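Local atomic coordinates of cpftsy (Physcomitrella patens, PDB entry 4AK9), a protein that probably serves as the chloroplast signal recognition particle receptor, a GTPase of the SRP type that helps deliver proteins during chloroplast biogenesis. Residues Thr38-Asp43 against Lys75-Gly80; Glu51-Leu56 against Lys64-Ile69; Gly279-Val284 against Gln310-Ala315. All coordinates share one frame; numbering follows the deposited sequence.

Interaction 1: residues Thr38-Asp43 against Lys75-Gly80; sequences TYWNLD and KDILAG
Trp40 and Ile77 carry most of this apolar contact, their side chains sliding past each other in opposite directions. The methyl CD1 of Ile77 comes to the indole obliquely, 3.9 Å from Trp40 NE1, while the second branch of the isoleucine, CG2, lies the same 3.9 Å from Trp40 CZ2. With CG anti to the backbone N (chi1 -174°), the indole reaches out from a segment without regular secondary structure to the last turn of helix 63-78. Leu42 adds a smaller touch, CD2 to Ile77 CG2 at 4.0 Å, so one methyl of the isoleucine meets both partners.

The polar groups find partners other than each other. Trp40 NE1 is hydrogen-bonded to Ser45 OG, and Gly80, with positive phi, closes the helix in a Schellman motif, its N bonded to Ile77 O at 3.1 Å. An alanine in place of Trp40 would probably deprive Ile77 of the broad indole surface and Ser45 of its N-H partner, leaving the loop freer to shift.

Trp40 also packs on Ile48 of helix 45-58, and both Trp40 and Ile77 rest on Ile88 of helix 85-101, which places the contact where the loop after helix 32-37 meets three bundle helices.

Interaction 2: residues Glu51-Leu56 against Lys64-Ile69; sequences ELEEVL and KTALKI
Glu53 turns its CG anti to the backbone N (chi1 -157°) and continues extended beyond it, which carries the carboxylate across to the backbone of Ala66 and Leu67; Leu56, with CG anti to its carbonyl carbon (chi1 -58°), presents CD1 to Ile69. The stem of the glutamate packs on the small side chain opposite, Glu53 CG lying 3.8 Å from Ala66 CB. Beyond it, Glu53 OE2 comes within 3.3 Å of Leu67 CA, and the nearby Leu67 N is too poorly aligned to bond to it. A water makes the polar link instead, donating to Glu53 OE1 at 2.8 Å and to Leu67 O at 3.0 Å.

The carboxylate of this buried residue is held by further partners: Arg74 forms a salt bridge to OE1, and His212 of the second subunit is hydrogen-bonded to OE2. The arginine would be expected to favour the ionised form of the acid.

The other half of the contact is apolar. Leu56 CB meets Ala66 CB at 4.2 Å, and the leucine end crosses Ile69 obliquely, CD1 to CG2 at the same separation.

Where Ala66 faces Glu53, their CA atoms stand only 5.9 Å apart, a closeness that the short alanine side chain permits. The segment axes run roughly antiparallel, at 144°, with a closest approach of 9.4 Å. Two successive helices joined by a short turn and packed in this way form a helical hairpin, here within the N-terminal helical bundle characteristic of SRP54-type GTPases.

Interaction 3: residues Gly279-Val284 against Gln310-Ala315; sequences GCVVSV and QSFVDA
Val281 lays its CG1 methyl over one face of the Phe312 ring, toward the rim. This CG1 lies 4.2 Å from the ring centroid and 17° off the ring normal, a CH-pi contact, while Val281 CB sits 3.8 Å from Phe312 CZ. CB and the second methyl, CG2, are displaced beyond the ring outline, near CZ and CE1, and the two side chains come at each other from opposite directions.

Val282, the next residue along the same helix, comes to the ring at a slant. Its CG2 reaches Phe312 CE2 at 3.6 Å. Adjacent valines thus share the ring, one with a methyl over a face, the other slanting in to CE2. Phe312 attains this position with CG anti to the backbone N (chi1 173°), which sends the ring out from helix 309-316, so that it spans the gap between backbones whose nearest CA atoms, those of Val281 and Phe312, are 9.3 Å apart.

The contact across the two segments is entirely apolar and lies in the buried interior, whereas polar pairing appears along the partly exposed flank of the second helix. There Gln310 NE2 donates to Asp314 OD1 at 3.2 Å, one turn further on. The acceptor lies close to the amide plane of the glutamine, but the N-H meets the carboxylate from above its plane, 49° out of it.

Other aromatic rings complete the surroundings: Phe23 meets Phe312 edge-to-face, and Phe307 touches both the ring and Val281. Leu100 of helix 85-101 also packs on Phe312, Ile96 of that helix touches Val282, and Leu269 of strand 266-270 packs on Val281, placing the contact between the central sheet of the GTPase domain and a helix of the N-terminal bundle.

Overall arrangement
The three contacts illustrate how chemistry follows position in a two-part protein. Interaction 1 is a surface contact at the far end of the helical bundle, whereas interactions 2 and 3 are buried. Interactions 1 and 2 both use helix 63-78, with centres about 16 Å apart, and the chain between the segments of interaction 1 includes both segments of interaction 2. Interaction 3 belongs to the GTPase domain, yet it touches interaction 2 where Thr65 packs on Val282 and Ser283, joining bundle to domain. Interactions 1 and 3 pair an aromatic ring with aliphatic branches; interaction 2 alone adds a water-bridged carboxylate, which also reaches the second subunit.

Interaction 1: residues Thr38-Asp43 against Lys75-Gly80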
loop_
_atom_site.group_PDB
_atom_site.type_symbol
_atom_site.label_atom_id
_atom_site.label_comp_id
_atom_site.label_asym_id
_atom_site.label_seq_id
_atom_site.Cartn_x
_atom_site.Cartn_y
_atom_site.Cartn_z
ATOM N N THR A 38 -7.214 -24.649 -3.832
ATOM C CA THR A 38 -7.948 -25.788 -4.395
ATOM C C THR A 38 -7.555 -26.010 -5.854
ATOM O O THR A 38 -7.723 -27.105 -6.389
ATOM C CB THR A 38 -9.485 -25.635 -4.292
ATOM O OG1 THR A 38 -9.961 -24.658 -5.240
ATOM C CG2 THR A 38 -9.887 -25.242 -2.882
ATOM N N TYR A 39 -7.027 -24.977 -6.503
ATOM C CA TYR A 39 -6.570 -25.127 -7.882
ATOM C C TYR A 39 -5.109 -25.522 -7.962
ATOM O O TYR A 39 -4.546 -25.635 -9.062
ATOM C CB TYR A 39 -6.800 -23.844 -8.690
ATOM C CG TYR A 39 -8.260 -23.494 -8.823
ATOM C CD1 TYR A 39 -9.091 -24.203 -9.686
ATOM C CD2 TYR A 39 -8.813 -22.467 -8.076
ATOM C CE1 TYR A 39 -10.437 -23.890 -9.801
ATOM C CE2 TYR A 39 -10.155 -22.142 -8.184
ATOM C CZ TYR A 39 -10.964 -22.855 -9.048
ATOM O OH TYR A 39 -12.302 -22.527 -9.154
ATOM N N TRP A 40 -4.480 -25.720 -6.804
ATOM C CA TRP A 40 -3.056 -26.027 -6.798
ATOM C C TRP A 40 -2.752 -27.455 -7.296
ATOM O O TRP A 40 -3.403 -28.433 -6.894
ATOM C CB TRP A 40 -2.415 -25.825 -5.422
ATOM C CG TRP A 40 -0.936 -26.011 -5.505
ATOM C CD1 TRP A 40 -0.005 -25.070 -5.850
ATOM C CD2 TRP A 40 -0.216 -27.241 -5.332
ATOM N NE1 TRP A 40 1.254 -25.627 -5.844
ATOM C CE2 TRP A 40 1.146 -26.964 -5.549
ATOM C CE3 TRP A 40 -0.598 -28.553 -4.999
ATOM C CZ2 TRP A 40 2.143 -27.948 -5.435
ATOM C CZ3 TRP A 40 0.383 -29.531 -4.897
ATOM C CH2 TRP A 40 1.733 -29.230 -5.120
ATOM N N ASN A 41 -1.760 -27.529 -8.179
ATOM C CA ASN A 41 -1.126 -28.770 -8.600
ATOM C C ASN A 41 0.264 -28.405 -9.103
ATOM O O ASN A 41 0.572 -27.218 -9.279
ATOM C CB ASN A 41 -1.959 -29.467 -9.679
ATOM C CG ASN A 41 -2.113 -28.632 -10.933
ATOM O OD1 ASN A 41 -1.122 -28.321 -11.607
ATOM N ND2 ASN A 41 -3.352 -28.270 -11.257
ATOM N N LEU A 42 1.098 -29.405 -9.364
ATOM C CA LEU A 42 2.511 -29.173 -9.661
ATOM C C LEU A 42 2.779 -28.463 -10.976
ATOM O O LEU A 42 3.805 -27.775 -11.133
ATOM C CB LEU A 42 3.282 -30.500 -9.659
ATOM C CG LEU A 42 3.583 -31.099 -8.290
ATOM C CD1 LEU A 42 4.099 -32.552 -8.452
ATOM C CD2 LEU A 42 4.600 -30.244 -7.545
ATOM N N ASP A 43 1.865 -28.650 -11.918
ATOM C CA ASP A 43 1.993 -28.068 -13.251
ATOM C C ASP A 43 1.773 -26.569 -13.144
ATOM O O ASP A 43 2.566 -25.773 -13.660
ATOM C CB ASP A 43 0.951 -28.677 -14.198
ATOM C CG ASP A 43 1.058 -28.144 -15.624
ATOM O OD1 ASP A 43 2.200 -27.973 -16.145
ATOM O OD2 ASP A 43 -0.023 -27.908 -16.219
ATOM N N LYS A 75 10.384 -23.307 -2.391
ATOM C CA LYS A 75 11.507 -24.238 -2.133
ATOM C C LYS A 75 11.008 -25.537 -1.510
ATOM O O LYS A 75 11.455 -26.627 -1.886
ATOM C CB LYS A 75 12.567 -23.654 -1.191
ATOM C CG LYS A 75 12.895 -22.189 -1.386
ATOM C CD LYS A 75 13.890 -21.941 -2.496
ATOM C CE LYS A 75 14.313 -20.477 -2.468
ATOM N NZ LYS A 75 15.459 -20.190 -3.389
ATOM N N ASP A 76 10.112 -25.420 -0.533
ATOM C CA ASP A 76 9.562 -26.599 0.144
ATOM C C ASP A 76 8.767 -27.481 -0.827
ATOM O O ASP A 76 8.747 -28.724 -0.700
ATOM C CB ASP A 76 8.693 -26.192 1.348
ATOM C CG ASP A 76 9.512 -25.590 2.497
ATOM O OD1 ASP A 76 10.762 -25.597 2.425
ATOM O OD2 ASP A 76 8.908 -25.116 3.485
ATOM N N ILE A 77 8.113 -26.850 -1.805
ATOM C CA ILE A 77 7.415 -27.622 -2.833
ATOM C C ILE A 77 8.408 -28.344 -3.744
ATOM O O ILE A 77 8.253 -29.544 -4.027
ATOM C CB ILE A 77 6.476 -26.742 -3.691
ATOM C CG1 ILE A 77 5.252 -26.333 -2.870
ATOM C CG2 ILE A 77 6.014 -27.497 -4.941
ATOM C CD1 ILE A 77 4.364 -25.268 -3.546
ATOM N N LEU A 78 9.420 -27.613 -4.211
ATOM C CA LEU A 78 10.422 -28.181 -5.120
ATOM C C LEU A 78 11.185 -29.315 -4.427
ATOM O O LEU A 78 11.678 -30.225 -5.097
ATOM C CB LEU A 78 11.373 -27.084 -5.602
ATOM C CG LEU A 78 12.542 -27.360 -6.554
ATOM C CD1 LEU A 78 12.093 -27.427 -8.007
ATOM C CD2 LEU A 78 13.593 -26.272 -6.382
ATOM N N ALA A 79 11.242 -29.272 -3.092
ATOM C CA ALA A 79 11.981 -30.246 -2.279
ATOM C C ALA A 79 11.127 -31.448 -1.855
ATOM O O ALA A 79 11.635 -32.392 -1.250
ATOM C CB ALA A 79 12.568 -29.570 -1.040
ATOM N N GLY A 80 9.832 -31.401 -2.153
ATOM C CA GLY A 80 8.939 -32.502 -1.839
ATOM C C GLY A 80 8.289 -32.453 -0.470
ATOM O O GLY A 80 7.496 -33.347 -0.137
#

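Interaction 2: residues Glu51-Leu56 against Lys64-Ile69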
loop_
_atom_site.group_PDB
_atom_site.type_symbol
_atom_site.label_atom_id
_atom_site.label_comp_id
_atom_site.label_asym_id
_atom_site.label_seq_id
_atom_site.Cartn_x
_atom_site.Cartn_y
_atom_site.Cartn_z
ATOM N N GLU A 51 -0.190 -15.931 -8.040
ATOM C CA GLU A 51 -1.501 -15.449 -7.631
ATOM C C GLU A 51 -1.595 -15.298 -6.115
ATOM O O GLU A 51 -2.168 -14.309 -5.627
ATOM C CB GLU A 51 -2.623 -16.358 -8.136
ATOM C CG GLU A 51 -2.717 -16.448 -9.653
ATOM C CD GLU A 51 -3.892 -17.307 -10.117
ATOM O OE1 GLU A 51 -5.011 -17.122 -9.578
ATOM O OE2 GLU A 51 -3.689 -18.169 -11.009
ATOM N N LEU A 52 -1.064 -16.273 -5.379
ATOM C CA LEU A 52 -1.013 -16.228 -3.919
ATOM C C LEU A 52 -0.245 -14.992 -3.430
ATOM O O LEU A 52 -0.713 -14.268 -2.526
ATOM C CB LEU A 52 -0.324 -17.483 -3.357
ATOM C CG LEU A 52 -0.100 -17.480 -1.839
ATOM C CD1 LEU A 52 -1.449 -17.345 -1.174
ATOM C CD2 LEU A 52 0.604 -18.778 -1.370
ATOM N N GLU A 53 0.914 -14.757 -4.024
ATOM C CA GLU A 53 1.744 -13.643 -3.628
ATOM C C GLU A 53 1.009 -12.329 -3.876
ATOM O O GLU A 53 1.054 -11.428 -3.011
ATOM C CB GLU A 53 3.060 -13.654 -4.360
ATOM C CG GLU A 53 4.117 -12.916 -3.624
ATOM C CD GLU A 53 5.499 -13.165 -4.172
ATOM O OE1 GLU A 53 5.816 -14.315 -4.609
ATOM O OE2 GLU A 53 6.271 -12.187 -4.175
ATOM N N GLU A 54 0.310 -12.239 -4.999
ATOM C CA GLU A 54 -0.519 -11.062 -5.306
ATOM C C GLU A 54 -1.674 -10.870 -4.315
ATOM O O GLU A 54 -1.991 -9.754 -3.972
ATOM C CB GLU A 54 -1.019 -11.079 -6.764
ATOM C CG GLU A 54 0.137 -11.030 -7.777
ATOM C CD GLU A 54 -0.071 -10.013 -8.903
ATOM O OE1 GLU A 54 -0.867 -10.294 -9.839
ATOM O OE2 GLU A 54 0.573 -8.933 -8.846
ATOM N N VAL A 55 -2.275 -11.938 -3.807
ATOM C CA VAL A 55 -3.301 -11.791 -2.798
ATOM C C VAL A 55 -2.701 -11.155 -1.532
ATOM O O VAL A 55 -3.286 -10.221 -0.924
ATOM C CB VAL A 55 -3.975 -13.144 -2.505
ATOM C CG1 VAL A 55 -4.805 -13.031 -1.259
ATOM C CG2 VAL A 55 -4.846 -13.543 -3.722
ATOM N N LEU A 56 -1.513 -11.597 -1.151
ATOM C CA LEU A 56 -0.801 -10.978 -0.032
ATOM C C LEU A 56 -0.507 -9.490 -0.250
ATOM O O LEU A 56 -0.657 -8.696 0.691
ATOM C CB LEU A 56 0.509 -11.698 0.274
ATOM C CG LEU A 56 0.398 -13.195 0.623
ATOM C CD1 LEU A 56 1.767 -13.723 1.032
ATOM C CD2 LEU A 56 -0.642 -13.416 1.729
ATOM N N LYS A 64 8.766 -7.057 -0.640
ATOM C CA LYS A 64 9.836 -7.876 -0.081
ATOM C C LYS A 64 9.369 -8.937 0.901
ATOM O O LYS A 64 9.914 -10.046 0.921
ATOM C CB LYS A 64 10.911 -7.004 0.557
ATOM C CG LYS A 64 11.646 -6.196 -0.479
ATOM C CD LYS A 64 12.728 -5.383 0.185
ATOM C CE LYS A 64 12.908 -4.072 -0.566
ATOM N NZ LYS A 64 12.816 -2.888 0.357
ATOM N N THR A 65 8.380 -8.596 1.722
ATOM C CA THR A 65 7.860 -9.524 2.733
ATOM C C THR A 65 7.091 -10.681 2.050
ATOM O O THR A 65 7.272 -11.872 2.388
ATOM C CB THR A 65 6.922 -8.765 3.730
ATOM O OG1 THR A 65 7.668 -7.717 4.386
ATOM C CG2 THR A 65 6.317 -9.694 4.791
ATOM N N ALA A 66 6.240 -10.336 1.091
ATOM C CA ALA A 66 5.479 -11.336 0.326
ATOM C C ALA A 66 6.427 -12.252 -0.463
ATOM O O ALA A 66 6.183 -13.463 -0.558
ATOM C CB ALA A 66 4.461 -10.640 -0.639
ATOM N N LEU A 67 7.500 -11.676 -1.015
ATOM C CA LEU A 67 8.498 -12.453 -1.768
ATOM C C LEU A 67 9.104 -13.522 -0.860
ATOM O O LEU A 67 9.157 -14.710 -1.206
ATOM C CB LEU A 67 9.578 -11.522 -2.338
ATOM C CG LEU A 67 10.857 -12.104 -2.954
ATOM C CD1 LEU A 67 10.534 -13.218 -3.934
ATOM C CD2 LEU A 67 11.603 -10.979 -3.654
ATOM N N LYS A 68 9.518 -13.128 0.335
ATOM C CA LYS A 68 10.186 -14.100 1.189
ATOM C C LYS A 68 9.234 -15.129 1.796
ATOM O O LYS A 68 9.630 -16.276 2.018
ATOM C CB LYS A 68 11.009 -13.418 2.268
ATOM C CG LYS A 68 10.183 -12.785 3.326
ATOM C CD LYS A 68 11.065 -12.338 4.474
ATOM C CE LYS A 68 12.133 -11.383 3.998
ATOM N NZ LYS A 68 12.722 -10.644 5.147
ATOM N N ILE A 69 7.983 -14.739 2.057
ATOM C CA ILE A 69 6.987 -15.716 2.506
ATOM C C ILE A 69 6.732 -16.790 1.463
ATOM O O ILE A 69 6.764 -17.982 1.767
ATOM C CB ILE A 69 5.646 -15.032 2.844
ATOM C CG1 ILE A 69 5.823 -14.204 4.110
ATOM C CG2 ILE A 69 4.552 -16.074 3.046
ATOM C CD1 ILE A 69 4.675 -13.234 4.402
HETATM O O HOH W 1 8.121 -15.675 -3.850
#

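Interaction 3: residues Gly279-Val284 against Gln310-Ala315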
loop_
_atom_site.group_PDB
_atom_site.type_symbol
_atom_site.label_atom_id
_atom_site.label_comp_id
_atom_site.label_asym_id
_atom_site.label_seq_id
_atom_site.Cartn_x
_atom_site.Cartn_y
_atom_site.Cartn_z
ATOM N N GLY A 279 -1.880 -6.796 6.601
ATOM C CA GLY A 279 -0.557 -7.368 6.356
ATOM C C GLY A 279 0.546 -6.377 6.698
ATOM O O GLY A 279 1.709 -6.758 6.877
ATOM N N CYS A 280 0.193 -5.087 6.815
ATOM C CA CYS A 280 1.190 -4.075 7.160
ATOM C C CYS A 280 1.857 -4.363 8.516
ATOM O O CYS A 280 3.022 -4.010 8.731
ATOM C CB CYS A 280 0.600 -2.646 7.142
ATOM S SG CYS A 280 -0.568 -2.290 8.471
ATOM N N VAL A 281 1.139 -5.033 9.409
ATOM C CA VAL A 281 1.724 -5.498 10.670
ATOM C C VAL A 281 2.964 -6.374 10.421
ATOM O O VAL A 281 4.005 -6.232 11.098
ATOM C CB VAL A 281 0.686 -6.277 11.491
ATOM C CG1 VAL A 281 1.316 -6.902 12.745
ATOM C CG2 VAL A 281 -0.468 -5.356 11.869
ATOM N N VAL A 282 2.848 -7.310 9.493
ATOM C CA VAL A 282 3.951 -8.214 9.198
ATOM C C VAL A 282 5.088 -7.476 8.520
ATOM O O VAL A 282 6.257 -7.630 8.874
ATOM C CB VAL A 282 3.448 -9.392 8.306
ATOM C CG1 VAL A 282 4.604 -10.402 8.061
ATOM C CG2 VAL A 282 2.264 -10.048 8.983
ATOM N N SER A 283 4.740 -6.625 7.574
ATOM C CA SER A 283 5.743 -5.876 6.830
ATOM C C SER A 283 6.570 -4.971 7.720
ATOM O O SER A 283 7.787 -4.851 7.535
ATOM C CB SER A 283 5.065 -5.037 5.759
ATOM O OG SER A 283 4.346 -5.895 4.848
ATOM N N VAL A 284 5.917 -4.301 8.670
ATOM C CA VAL A 284 6.670 -3.400 9.552
ATOM C C VAL A 284 7.623 -4.173 10.469
ATOM O O VAL A 284 8.773 -3.775 10.662
ATOM C CB VAL A 284 5.750 -2.366 10.310
ATOM C CG1 VAL A 284 5.080 -2.986 11.493
ATOM C CG2 VAL A 284 6.595 -1.198 10.821
ATOM N N GLN A 310 0.890 -15.464 17.313
ATOM C CA GLN A 310 -0.031 -16.565 17.022
ATOM C C GLN A 310 -1.505 -16.124 16.921
ATOM O O GLN A 310 -2.219 -16.537 16.006
ATOM C CB GLN A 310 0.152 -17.715 18.013
ATOM C CG GLN A 310 -0.487 -19.014 17.532
ATOM C CD GLN A 310 0.025 -19.461 16.173
ATOM O OE1 GLN A 310 1.211 -19.773 16.006
ATOM N NE2 GLN A 310 -0.876 -19.491 15.178
ATOM N N SER A 311 -1.957 -15.289 17.849
ATOM C CA SER A 311 -3.342 -14.802 17.810
ATOM C C SER A 311 -3.617 -14.018 16.544
ATOM O O SER A 311 -4.701 -14.112 15.960
ATOM C CB SER A 311 -3.603 -13.874 18.994
ATOM O OG SER A 311 -3.218 -14.528 20.197
ATOM N N PHE A 312 -2.636 -13.228 16.128
ATOM C CA PHE A 312 -2.788 -12.436 14.919
ATOM C C PHE A 312 -2.932 -13.346 13.708
ATOM O O PHE A 312 -3.820 -13.146 12.861
ATOM C CB PHE A 312 -1.576 -11.504 14.769
ATOM C CG PHE A 312 -1.528 -10.762 13.471
ATOM C CD1 PHE A 312 -2.350 -9.665 13.245
ATOM C CD2 PHE A 312 -0.647 -11.162 12.460
ATOM C CE1 PHE A 312 -2.289 -8.976 12.013
ATOM C CE2 PHE A 312 -0.583 -10.467 11.222
ATOM C CZ PHE A 312 -1.410 -9.368 11.025
ATOM N N VAL A 313 -2.076 -14.365 13.621
ATOM C CA VAL A 313 -2.111 -15.241 12.464
ATOM C C VAL A 313 -3.457 -15.980 12.436
ATOM O O VAL A 313 -4.100 -16.108 11.376
ATOM C CB VAL A 313 -0.920 -16.245 12.448
ATOM C CG1 VAL A 313 -1.091 -17.262 11.308
ATOM C CG2 VAL A 313 0.410 -15.480 12.285
ATOM N N ASP A 314 -3.904 -16.427 13.602
ATOM C CA ASP A 314 -5.227 -17.070 13.697
ATOM C C ASP A 314 -6.414 -16.147 13.347
ATOM O O ASP A 314 -7.457 -16.608 12.880
ATOM C CB ASP A 314 -5.424 -17.663 15.084
ATOM C CG ASP A 314 -4.491 -18.843 15.352
ATOM O OD1 ASP A 314 -4.027 -19.491 14.385
ATOM O OD2 ASP A 314 -4.234 -19.112 16.546
ATOM N N ALA A 315 -6.252 -14.848 13.572
ATOM C CA ALA A 315 -7.270 -13.882 13.188
ATOM C C ALA A 315 -7.325 -13.651 11.673
ATOM O O ALA A 315 -8.399 -13.424 11.116
ATOM C CB ALA A 315 -7.069 -12.565 13.934
#